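PDB 5IM3: ribonucleoside-diphosphate reductase from Pseudomonas aeruginosa, which probably supplies precursors for DNA synthesis by reducing ribonucleoside diphosphates to their deoxy forms, and binds the allosteric nucleotide dATP. Local coordinates for residues Met481-Trp486 with Gly559-Thr564; Trp858-Ala863 with Trp896-Lys901; Ser875-Ile880 with Thr903-Ala908. All blocks are in the same frame, centred on the assembly; numbering follows the deposited sequence.

Contact 1: Met481-Trp486 with Gly559-Thr564; sequences MNTANW and GHPWLT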
loop_
_atom_site.group_PDB
_atom_site.type_symbol
_atom_site.label_atom_id
_atom_site.label_comp_id
_atom_site.label_asym_id
_atom_site.label_seq_id
_atom_site.Cartn_x
_atom_site.Cartn_y
_atom_site.Cartn_z
ATOM N N MET A 481 -18.107 22.522 -13.822
ATOM C CA MET A 481 -17.478 23.808 -14.071
ATOM C C MET A 481 -15.973 23.619 -14.107
ATOM O O MET A 481 -15.414 22.885 -13.288
ATOM C CB MET A 481 -17.852 24.825 -12.977
ATOM C CG MET A 481 -17.360 26.240 -13.225
ATOM S SD MET A 481 -17.545 27.312 -11.785
ATOM C CE MET A 481 -16.180 26.734 -10.781
ATOM N N ASN A 482 -15.322 24.274 -15.059
ATOM C CA ASN A 482 -13.872 24.247 -15.130
ATOM C C ASN A 482 -13.286 25.328 -14.226
ATOM O O ASN A 482 -13.948 26.304 -13.871
ATOM C CB ASN A 482 -13.387 24.437 -16.574
ATOM C CG ASN A 482 -13.742 23.259 -17.480
ATOM O OD1 ASN A 482 -14.337 23.437 -18.542
ATOM N ND2 ASN A 482 -13.369 22.056 -17.067
ATOM N N THR A 483 -12.026 25.132 -13.851
ATOM C CA THR A 483 -11.310 26.049 -12.981
ATOM C C THR A 483 -9.919 26.279 -13.548
ATOM O O THR A 483 -9.352 25.402 -14.209
ATOM C CB THR A 483 -11.193 25.499 -11.547
ATOM O OG1 THR A 483 -10.559 24.221 -11.586
ATOM C CG2 THR A 483 -12.563 25.356 -10.892
ATOM N N ALA A 484 -9.366 27.464 -13.283
ATOM C CA ALA A 484 -8.006 27.770 -13.702
ATOM C C ALA A 484 -7.359 28.716 -12.702
ATOM O O ALA A 484 -8.022 29.600 -12.159
ATOM C CB ALA A 484 -7.970 28.389 -15.101
ATOM N N ASN A 485 -6.062 28.520 -12.471
ATOM C CA ASN A 485 -5.279 29.433 -11.652
ATOM C C ASN A 485 -4.849 30.650 -12.464
ATOM O O ASN A 485 -4.387 30.525 -13.602
ATOM C CB ASN A 485 -4.038 28.731 -11.098
ATOM C CG ASN A 485 -4.368 27.693 -10.043
ATOM O OD1 ASN A 485 -4.135 26.497 -10.236
ATOM N ND2 ASN A 485 -4.892 28.147 -8.911
ATOM N N TRP A 486 -4.993 31.827 -11.862
ATOM C CA TRP A 486 -4.516 33.095 -12.418
ATOM C C TRP A 486 -3.288 33.489 -11.593
ATOM O O TRP A 486 -3.404 34.113 -10.539
ATOM C CB TRP A 486 -5.632 34.139 -12.368
ATOM C CG TRP A 486 -5.395 35.391 -13.161
ATOM C CD1 TRP A 486 -5.369 36.668 -12.681
ATOM C CD2 TRP A 486 -5.174 35.488 -14.574
ATOM N NE1 TRP A 486 -5.142 37.555 -13.706
ATOM C CE2 TRP A 486 -5.019 36.856 -14.878
ATOM C CE3 TRP A 486 -5.092 34.554 -15.608
ATOM C CZ2 TRP A 486 -4.784 37.312 -16.176
ATOM C CZ3 TRP A 486 -4.854 35.009 -16.899
ATOM C CH2 TRP A 486 -4.701 36.374 -17.169
ATOM N N GLY A 559 -7.306 17.044 -12.881
ATOM C CA GLY A 559 -7.217 17.785 -14.123
ATOM C C GLY A 559 -7.415 19.278 -13.983
ATOM O O GLY A 559 -7.370 19.993 -14.996
ATOM N N HIS A 560 -7.626 19.774 -12.768
ATOM C CA HIS A 560 -7.967 21.170 -12.542
ATOM C C HIS A 560 -7.414 21.583 -11.188
ATOM O O HIS A 560 -7.180 20.730 -10.324
ATOM C CB HIS A 560 -9.486 21.384 -12.587
ATOM C CG HIS A 560 -10.115 20.963 -13.878
ATOM N ND1 HIS A 560 -10.537 19.671 -14.115
ATOM C CD2 HIS A 560 -10.388 21.661 -15.007
ATOM C CE1 HIS A 560 -11.043 19.594 -15.332
ATOM N NE2 HIS A 560 -10.964 20.787 -15.894
ATOM N N PRO A 561 -7.190 22.891 -10.967
ATOM C CA PRO A 561 -7.330 23.971 -11.954
ATOM C C PRO A 561 -6.153 24.046 -12.917
ATOM O O PRO A 561 -5.041 23.648 -12.561
ATOM C CB PRO A 561 -7.395 25.243 -11.089
ATOM C CG PRO A 561 -7.637 24.770 -9.692
ATOM C CD PRO A 561 -6.995 23.426 -9.610
ATOM N N TRP A 562 -6.397 24.552 -14.122
ATOM C CA TRP A 562 -5.317 24.767 -15.070
ATOM C C TRP A 562 -4.401 25.884 -14.571
ATOM O O TRP A 562 -4.731 26.631 -13.647
ATOM C CB TRP A 562 -5.880 25.104 -16.450
ATOM C CG TRP A 562 -6.791 24.041 -16.983
ATOM C CD1 TRP A 562 -6.625 22.692 -16.874
ATOM C CD2 TRP A 562 -8.018 24.238 -17.694
ATOM N NE1 TRP A 562 -7.666 22.036 -17.482
ATOM C CE2 TRP A 562 -8.538 22.963 -17.990
ATOM C CE3 TRP A 562 -8.730 25.370 -18.109
ATOM C CZ2 TRP A 562 -9.734 22.787 -18.684
ATOM C CZ3 TRP A 562 -9.918 25.193 -18.797
ATOM C CH2 TRP A 562 -10.408 23.913 -19.077
ATOM N N LEU A 563 -3.235 25.992 -15.200
ATOM C CA LEU A 563 -2.213 26.963 -14.823
ATOM C C LEU A 563 -2.084 28.006 -15.926
ATOM O O LEU A 563 -1.699 27.677 -17.054
ATOM C CB LEU A 563 -0.871 26.271 -14.582
ATOM C CG LEU A 563 -0.629 25.613 -13.218
ATOM C CD1 LEU A 563 -1.722 24.631 -12.838
ATOM C CD2 LEU A 563 0.724 24.908 -13.216
ATOM N N THR A 564 -2.406 29.258 -15.601
ATOM C CA THR A 564 -2.241 30.382 -16.514
ATOM C C THR A 564 -1.539 31.511 -15.772
ATOM O O THR A 564 -1.660 31.633 -14.550
ATOM C CB THR A 564 -3.589 30.873 -17.074
ATOM O OG1 THR A 564 -4.360 31.463 -16.024
ATOM C CG2 THR A 564 -4.375 29.716 -17.695
#
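Asn485 N donates the shortest backbone bond of the contact, to Trp562 O at 2.6 Å with an N-H...O angle of 170°, between two parallel strands. The ladder alternates as parallel pairing requires: Trp562 N reaches Thr483 O at 3.1 Å, and Thr564 N donates to Asn485 O at 3.1 Å. Over these short segments the strand directions diverge by 34°. Asn485 O is gripped twice, because the hydroxyl Thr564 OG1 also donates to it at 2.6 Å. With chi1 at 68°, that hydroxyl sits between its own backbone N and carbonyl carbon, and it also meets the edge of the Trp486 indole at CE3.

At the other end side chains add close contacts, beside a cis peptide that precedes Pro561. Thr483 OG1 lies 3.2 Å from His560 CB and 3.4 Å from Pro561 CB, while Thr483 O approaches the Trp562 ring obliquely, 3.9 Å from Trp562 CD2.

Strand 450-455 pairs with the other edge of strand 482-487, making this an inner step of the barrel sheet. Helix 461-465 packs on Asn485 and Pro561, and Leu563 is buried against Trp548, Leu552 and Leu555 of helix 544-558.

Contact 2: Trp858-Ala863 with Trp896-Lys901; sequences WIVEAA and WFRGLK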
loop_
_atom_site.group_PDB
_atom_site.type_symbol
_atom_site.label_atom_id
_atom_site.label_comp_id
_atom_site.label_asym_id
_atom_site.label_seq_id
_atom_site.Cartn_x
_atom_site.Cartn_y
_atom_site.Cartn_z
ATOM N N TRP A 858 10.041 19.391 -25.503
ATOM C CA TRP A 858 9.919 19.805 -26.898
ATOM C C TRP A 858 8.638 20.598 -27.128
ATOM O O TRP A 858 8.644 21.605 -27.844
ATOM C CB TRP A 858 9.961 18.587 -27.821
ATOM C CG TRP A 858 11.232 17.808 -27.747
ATOM C CD1 TRP A 858 11.402 16.572 -27.197
ATOM C CD2 TRP A 858 12.518 18.203 -28.246
ATOM N NE1 TRP A 858 12.710 16.176 -27.317
ATOM C CE2 TRP A 858 13.416 17.160 -27.956
ATOM C CE3 TRP A 858 12.995 19.341 -28.905
ATOM C CZ2 TRP A 858 14.765 17.216 -28.304
ATOM C CZ3 TRP A 858 14.336 19.396 -29.247
ATOM C CH2 TRP A 858 15.204 18.339 -28.949
ATOM N N ILE A 859 7.530 20.158 -26.527
ATOM C CA ILE A 859 6.250 20.833 -26.721
ATOM C C ILE A 859 6.267 22.208 -26.066
ATOM O O ILE A 859 5.681 23.167 -26.587
ATOM C CB ILE A 859 5.104 19.961 -26.173
ATOM C CG1 ILE A 859 5.185 18.537 -26.735
ATOM C CG2 ILE A 859 3.751 20.574 -26.504
ATOM C CD1 ILE A 859 5.148 18.463 -28.241
ATOM N N VAL A 860 6.927 22.328 -24.912
ATOM C CA VAL A 860 6.995 23.611 -24.221
ATOM C C VAL A 860 7.881 24.584 -24.989
ATOM O O VAL A 860 7.502 25.737 -25.227
ATOM C CB VAL A 860 7.493 23.410 -22.779
ATOM C CG1 VAL A 860 7.755 24.753 -22.105
ATOM C CG2 VAL A 860 6.486 22.598 -21.982
ATOM N N GLU A 861 9.081 24.139 -25.374
ATOM C CA GLU A 861 10.005 25.019 -26.084
ATOM C C GLU A 861 9.422 25.476 -27.414
ATOM O O GLU A 861 9.612 26.627 -27.822
ATOM C CB GLU A 861 11.342 24.313 -26.305
ATOM C CG GLU A 861 12.393 24.634 -25.256
ATOM C CD GLU A 861 12.826 26.087 -25.295
ATOM O OE1 GLU A 861 12.556 26.763 -26.312
ATOM O OE2 GLU A 861 13.428 26.555 -24.306
ATOM N N ALA A 862 8.717 24.582 -28.110
ATOM C CA ALA A 862 8.059 24.966 -29.353
ATOM C C ALA A 862 7.000 26.028 -29.095
ATOM O O ALA A 862 6.932 27.043 -29.798
ATOM C CB ALA A 862 7.438 23.738 -30.015
ATOM N N ALA A 863 6.159 25.808 -28.081
ATOM C CA ALA A 863 5.142 26.794 -27.741
ATOM C C ALA A 863 5.781 28.107 -27.309
ATOM O O ALA A 863 5.267 29.187 -27.621
ATOM C CB ALA A 863 4.233 26.247 -26.643
ATOM N N TRP A 896 6.659 28.350 -17.279
ATOM C CA TRP A 896 6.742 29.731 -16.816
ATOM C C TRP A 896 8.090 30.345 -17.175
ATOM O O TRP A 896 8.162 31.481 -17.658
ATOM C CB TRP A 896 6.507 29.774 -15.305
ATOM C CG TRP A 896 6.590 31.139 -14.704
ATOM C CD1 TRP A 896 5.699 32.160 -14.858
ATOM C CD2 TRP A 896 7.616 31.627 -13.834
ATOM N NE1 TRP A 896 6.111 33.259 -14.142
ATOM C CE2 TRP A 896 7.285 32.956 -13.504
ATOM C CE3 TRP A 896 8.783 31.070 -13.303
ATOM C CZ2 TRP A 896 8.080 33.737 -12.672
ATOM C CZ3 TRP A 896 9.569 31.844 -12.480
ATOM C CH2 TRP A 896 9.211 33.164 -12.166
ATOM N N PHE A 897 9.171 29.600 -16.951
ATOM C CA PHE A 897 10.510 30.113 -17.222
ATOM C C PHE A 897 10.690 30.476 -18.694
ATOM O O PHE A 897 11.522 31.330 -19.023
ATOM C CB PHE A 897 11.547 29.074 -16.785
ATOM C CG PHE A 897 12.960 29.581 -16.774
ATOM C CD1 PHE A 897 13.378 30.488 -15.814
ATOM C CD2 PHE A 897 13.877 29.131 -17.708
ATOM C CE1 PHE A 897 14.681 30.950 -15.798
ATOM C CE2 PHE A 897 15.179 29.589 -17.696
ATOM C CZ PHE A 897 15.580 30.499 -16.741
ATOM N N ARG A 898 9.922 29.853 -19.588
ATOM C CA ARG A 898 10.062 30.066 -21.025
ATOM C C ARG A 898 9.062 31.076 -21.574
ATOM O O ARG A 898 8.873 31.152 -22.793
ATOM C CB ARG A 898 9.928 28.737 -21.772
ATOM C CG ARG A 898 11.046 27.751 -21.493
ATOM C CD ARG A 898 12.376 28.275 -22.010
ATOM N NE ARG A 898 13.502 27.445 -21.605
ATOM C CZ ARG A 898 14.772 27.754 -21.842
ATOM N NH1 ARG A 898 15.075 28.870 -22.491
ATOM N NH2 ARG A 898 15.738 26.944 -21.432
ATOM N N GLY A 899 8.418 31.849 -20.706
ATOM C CA GLY A 899 7.583 32.938 -21.162
ATOM C C GLY A 899 6.234 32.534 -21.705
ATOM O O GLY A 899 5.625 33.309 -22.450
ATOM N N LEU A 900 5.737 31.352 -21.359
ATOM C CA LEU A 900 4.406 30.961 -21.797
ATOM C C LEU A 900 3.345 31.726 -21.016
ATOM O O LEU A 900 3.515 32.031 -19.831
ATOM C CB LEU A 900 4.203 29.455 -21.628
ATOM C CG LEU A 900 4.955 28.544 -22.603
ATOM C CD1 LEU A 900 4.666 27.093 -22.272
ATOM C CD2 LEU A 900 4.587 28.840 -24.053
ATOM N N LYS A 901 2.248 32.050 -21.697
ATOM C CA LYS A 901 1.138 32.746 -21.063
ATOM C C LYS A 901 0.138 31.795 -20.428
ATOM O O LYS A 901 -0.443 32.125 -19.390
ATOM C CB LYS A 901 0.416 33.629 -22.089
ATOM C CG LYS A 901 1.286 34.710 -22.704
ATOM C CD LYS A 901 0.469 35.627 -23.595
ATOM C CE LYS A 901 1.330 36.711 -24.221
ATOM N NZ LYS A 901 0.524 37.595 -25.098
#
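Leu900 spreads its two methyl groups over neighbouring turns of helix 856-866, and these supply the apolar part of the contact. Its CD1 meets Val860 CG1 at 3.9 Å, the two side chains lying at a slant to each other. Its CD2 reaches Ala863, 3.7 Å from CB and 3.5 Å from the backbone C, so the helix main chain itself forms part of the packing surface. Val860 and Ala863 are three residues apart, hence on one side of the helix, and Val860 offers the branch that stands anti to its N (chi1 172°).

What brings Leu900 here is the way helix 885-897 ends. Gly899, with phi 77°, is the C-prime residue of a Schellman motif: Gly899 N bonds to Trp896 O at 3.1 Å and Leu900 N to Ala895 O. Helix 885-897 is the crossover of the beta-alpha-beta unit between strands 878-881 and 906-909 of the barrel domain, and its exit turn packs on helix 856-866, which precedes the unit in the chain.

The charged part is an ion pair between Glu861 and Arg898. Glu861 OE2 lies over one guanidinium face, 2.8 Å from Arg898 NE and 3.1 Å from Arg898 CZ; no N-H points at it, and the carboxylate and guanidinium planes are 63° apart. Both chains bend at chi2 to meet. The opposite guanidinium face has Phe897 CD2 4.2 Å above its plane, toward the rim. Beside this pair, Arg898 O is hydrogen-bonded to Ser864 OG, a further tie to helix 856-866.

Contact 3: Ser875-Ile880 with Thr903-Ala908; sequences SLNLYI and TYYLRA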
loop_
_atom_site.group_PDB
_atom_site.type_symbol
_atom_site.label_atom_id
_atom_site.label_comp_id
_atom_site.label_asym_id
_atom_site.label_seq_id
_atom_site.Cartn_x
_atom_site.Cartn_y
_atom_site.Cartn_z
ATOM N N SER A 875 -3.648 27.475 -26.886
ATOM C CA SER A 875 -4.099 26.337 -26.092
ATOM C C SER A 875 -3.057 25.227 -26.149
ATOM O O SER A 875 -2.800 24.661 -27.218
ATOM C CB SER A 875 -5.444 25.835 -26.605
ATOM O OG SER A 875 -6.416 26.853 -26.530
ATOM N N LEU A 876 -2.464 24.910 -25.004
ATOM C CA LEU A 876 -1.304 24.025 -24.941
ATOM C C LEU A 876 -1.603 22.856 -24.012
ATOM O O LEU A 876 -1.463 22.975 -22.791
ATOM C CB LEU A 876 -0.071 24.788 -24.471
ATOM C CG LEU A 876 1.236 23.996 -24.524
ATOM C CD1 LEU A 876 1.584 23.623 -25.960
ATOM C CD2 LEU A 876 2.359 24.794 -23.886
ATOM N N ASN A 877 -2.002 21.726 -24.585
ATOM C CA ASN A 877 -2.086 20.492 -23.824
ATOM C C ASN A 877 -0.692 19.916 -23.626
ATOM O O ASN A 877 0.158 19.986 -24.518
ATOM C CB ASN A 877 -2.980 19.481 -24.535
ATOM C CG ASN A 877 -4.423 19.917 -24.577
ATOM O OD1 ASN A 877 -4.945 20.471 -23.609
ATOM N ND2 ASN A 877 -5.075 19.687 -25.707
ATOM N N LEU A 878 -0.450 19.367 -22.443
ATOM C CA LEU A 878 0.830 18.758 -22.118
ATOM C C LEU A 878 0.626 17.289 -21.789
ATOM O O LEU A 878 -0.329 16.920 -21.097
ATOM C CB LEU A 878 1.507 19.478 -20.951
ATOM C CG LEU A 878 2.016 20.890 -21.255
ATOM C CD1 LEU A 878 2.652 21.490 -20.018
ATOM C CD2 LEU A 878 3.011 20.893 -22.407
ATOM N N TYR A 879 1.526 16.458 -22.308
ATOM C CA TYR A 879 1.469 15.014 -22.139
ATOM C C TYR A 879 2.699 14.577 -21.360
ATOM O O TYR A 879 3.829 14.880 -21.754
ATOM C CB TYR A 879 1.397 14.313 -23.495
ATOM C CG TYR A 879 0.232 14.785 -24.329
ATOM C CD1 TYR A 879 0.332 15.927 -25.113
ATOM C CD2 TYR A 879 -0.974 14.099 -24.320
ATOM C CE1 TYR A 879 -0.735 16.366 -25.871
ATOM C CE2 TYR A 879 -2.044 14.530 -25.077
ATOM C CZ TYR A 879 -1.920 15.664 -25.847
ATOM O OH TYR A 879 -2.990 16.092 -26.597
ATOM N N ILE A 880 2.479 13.880 -20.251
ATOM C CA ILE A 880 3.552 13.493 -19.349
ATOM C C ILE A 880 3.351 12.032 -18.983
ATOM O O ILE A 880 2.371 11.686 -18.311
ATOM C CB ILE A 880 3.594 14.368 -18.090
ATOM C CG1 ILE A 880 3.870 15.825 -18.479
ATOM C CG2 ILE A 880 4.650 13.839 -17.120
ATOM C CD1 ILE A 880 3.945 16.782 -17.310
ATOM N N THR A 903 -1.228 27.395 -19.905
ATOM C CA THR A 903 -1.221 25.965 -20.157
ATOM C C THR A 903 -2.656 25.476 -20.057
ATOM O O THR A 903 -3.521 26.143 -19.483
ATOM C CB THR A 903 -0.319 25.177 -19.182
ATOM O OG1 THR A 903 -0.899 25.169 -17.870
ATOM C CG2 THR A 903 1.079 25.779 -19.121
ATOM N N TYR A 904 -2.900 24.302 -20.627
ATOM C CA TYR A 904 -4.253 23.791 -20.783
ATOM C C TYR A 904 -4.374 22.461 -20.045
ATOM O O TYR A 904 -3.901 22.340 -18.910
ATOM C CB TYR A 904 -4.575 23.667 -22.279
ATOM C CG TYR A 904 -6.044 23.585 -22.655
ATOM C CD1 TYR A 904 -7.047 23.901 -21.747
ATOM C CD2 TYR A 904 -6.422 23.180 -23.930
ATOM C CE1 TYR A 904 -8.381 23.818 -22.101
ATOM C CE2 TYR A 904 -7.750 23.090 -24.289
ATOM C CZ TYR A 904 -8.725 23.410 -23.375
ATOM O OH TYR A 904 -10.048 23.323 -23.741
ATOM N N TYR A 905 -4.987 21.456 -20.667
ATOM C CA TYR A 905 -5.142 20.162 -20.019
ATOM C C TYR A 905 -3.790 19.531 -19.719
ATOM O O TYR A 905 -2.820 19.693 -20.463
ATOM C CB TYR A 905 -5.938 19.204 -20.901
ATOM C CG TYR A 905 -7.418 19.474 -20.966
ATOM C CD1 TYR A 905 -8.255 19.099 -19.926
ATOM C CD2 TYR A 905 -7.984 20.077 -22.080
ATOM C CE1 TYR A 905 -9.613 19.333 -19.985
ATOM C CE2 TYR A 905 -9.339 20.314 -22.150
ATOM C CZ TYR A 905 -10.149 19.940 -21.103
ATOM O OH TYR A 905 -11.504 20.179 -21.176
ATOM N N LEU A 906 -3.740 18.791 -18.617
ATOM C CA LEU A 906 -2.644 17.877 -18.334
ATOM C C LEU A 906 -3.126 16.461 -18.626
ATOM O O LEU A 906 -4.142 16.020 -18.076
ATOM C CB LEU A 906 -2.172 18.000 -16.885
ATOM C CG LEU A 906 -1.183 16.923 -16.425
ATOM C CD1 LEU A 906 0.133 17.030 -17.180
ATOM C CD2 LEU A 906 -0.957 17.019 -14.933
ATOM N N ARG A 907 -2.412 15.765 -19.504
ATOM C CA ARG A 907 -2.641 14.350 -19.770
ATOM C C ARG A 907 -1.482 13.585 -19.145
ATOM O O ARG A 907 -0.340 13.697 -19.602
ATOM C CB ARG A 907 -2.749 14.088 -21.270
ATOM C CG ARG A 907 -3.871 14.859 -21.950
ATOM C CD ARG A 907 -5.229 14.230 -21.681
ATOM N NE ARG A 907 -6.293 14.924 -22.406
ATOM C CZ ARG A 907 -7.153 15.783 -21.862
ATOM N NH1 ARG A 907 -7.101 16.067 -20.566
ATOM N NH2 ARG A 907 -8.079 16.355 -22.621
ATOM N N ALA A 908 -1.769 12.829 -18.089
ATOM C CA ALA A 908 -0.740 12.187 -17.284
ATOM C C ALA A 908 -0.966 10.681 -17.227
ATOM O O ALA A 908 -2.099 10.216 -17.070
ATOM C CB ALA A 908 -0.718 12.764 -15.865
#
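Asn877 and Tyr905 face each other at the entrance to a beta-alpha-beta unit, in which strand 878-881, helix 885-897 and strand 906-909 follow one another and the two strands pair in parallel. Evidence for the pairing is a regular set of backbone bonds: Leu878 N to Tyr905 O, Arg907 N to Leu878 O at 2.9 Å and Ile880 N to Arg907 O at 2.9 Å. The strand directions differ by 17°. Before them Tyr904 N donates to Leu876 O at 2.9 Å.

Beside that bond, the Asn877 side chain takes the next N-H, that of Tyr905. Its CB stands 4.1 Å from Tyr905 O. A chi1 of -67° sets CG beside the Asn877 backbone N, where it packs 3.9 Å from Tyr904 CD2, the amide running alongside the Tyr904 ring with planes 16° apart. At the tip, OD1 accepts weakly from Tyr905 N at 3.1 Å, lies 3.1 Å from Tyr904 CD2 and is in plane at the edge of the Tyr905 ring; ND2 turns to Glu786 OE2, also weakly.

Further along, Arg907 runs beside Tyr879, whose hydroxyl is held by Glu786. On the face bearing Leu878, Ile880 and Leu906, the two branch ends Ile880 CD1 and Leu906 CD1 touch at 3.8 Å.

How the contacts relate
Contact 3 touches both others, its centre about 12 Å from the centre of each, whereas contacts 1 and 2 are centred about 18 Å apart and meet directly where Thr564 CB lies 4.1 Å from Lys901 O. Toward contact 1 the join is polar and aromatic: Thr903 OG1 is hydrogen-bonded to Leu563 O at 2.8 Å, and the Trp562 indole meets Tyr904 and Tyr905 edge-to-face, with Trp562 CZ2 3.7 Å from Tyr905 CE1. Toward contact 2 it is apolar, since Leu876 CD2 lies 3.6 Å from both Leu900 CD1 and Ala863 CB. Contacts 2 and 3 interleave along the chain; contact 1 closes before either opens. All three belong to the barrel domain, away from the dATP pockets.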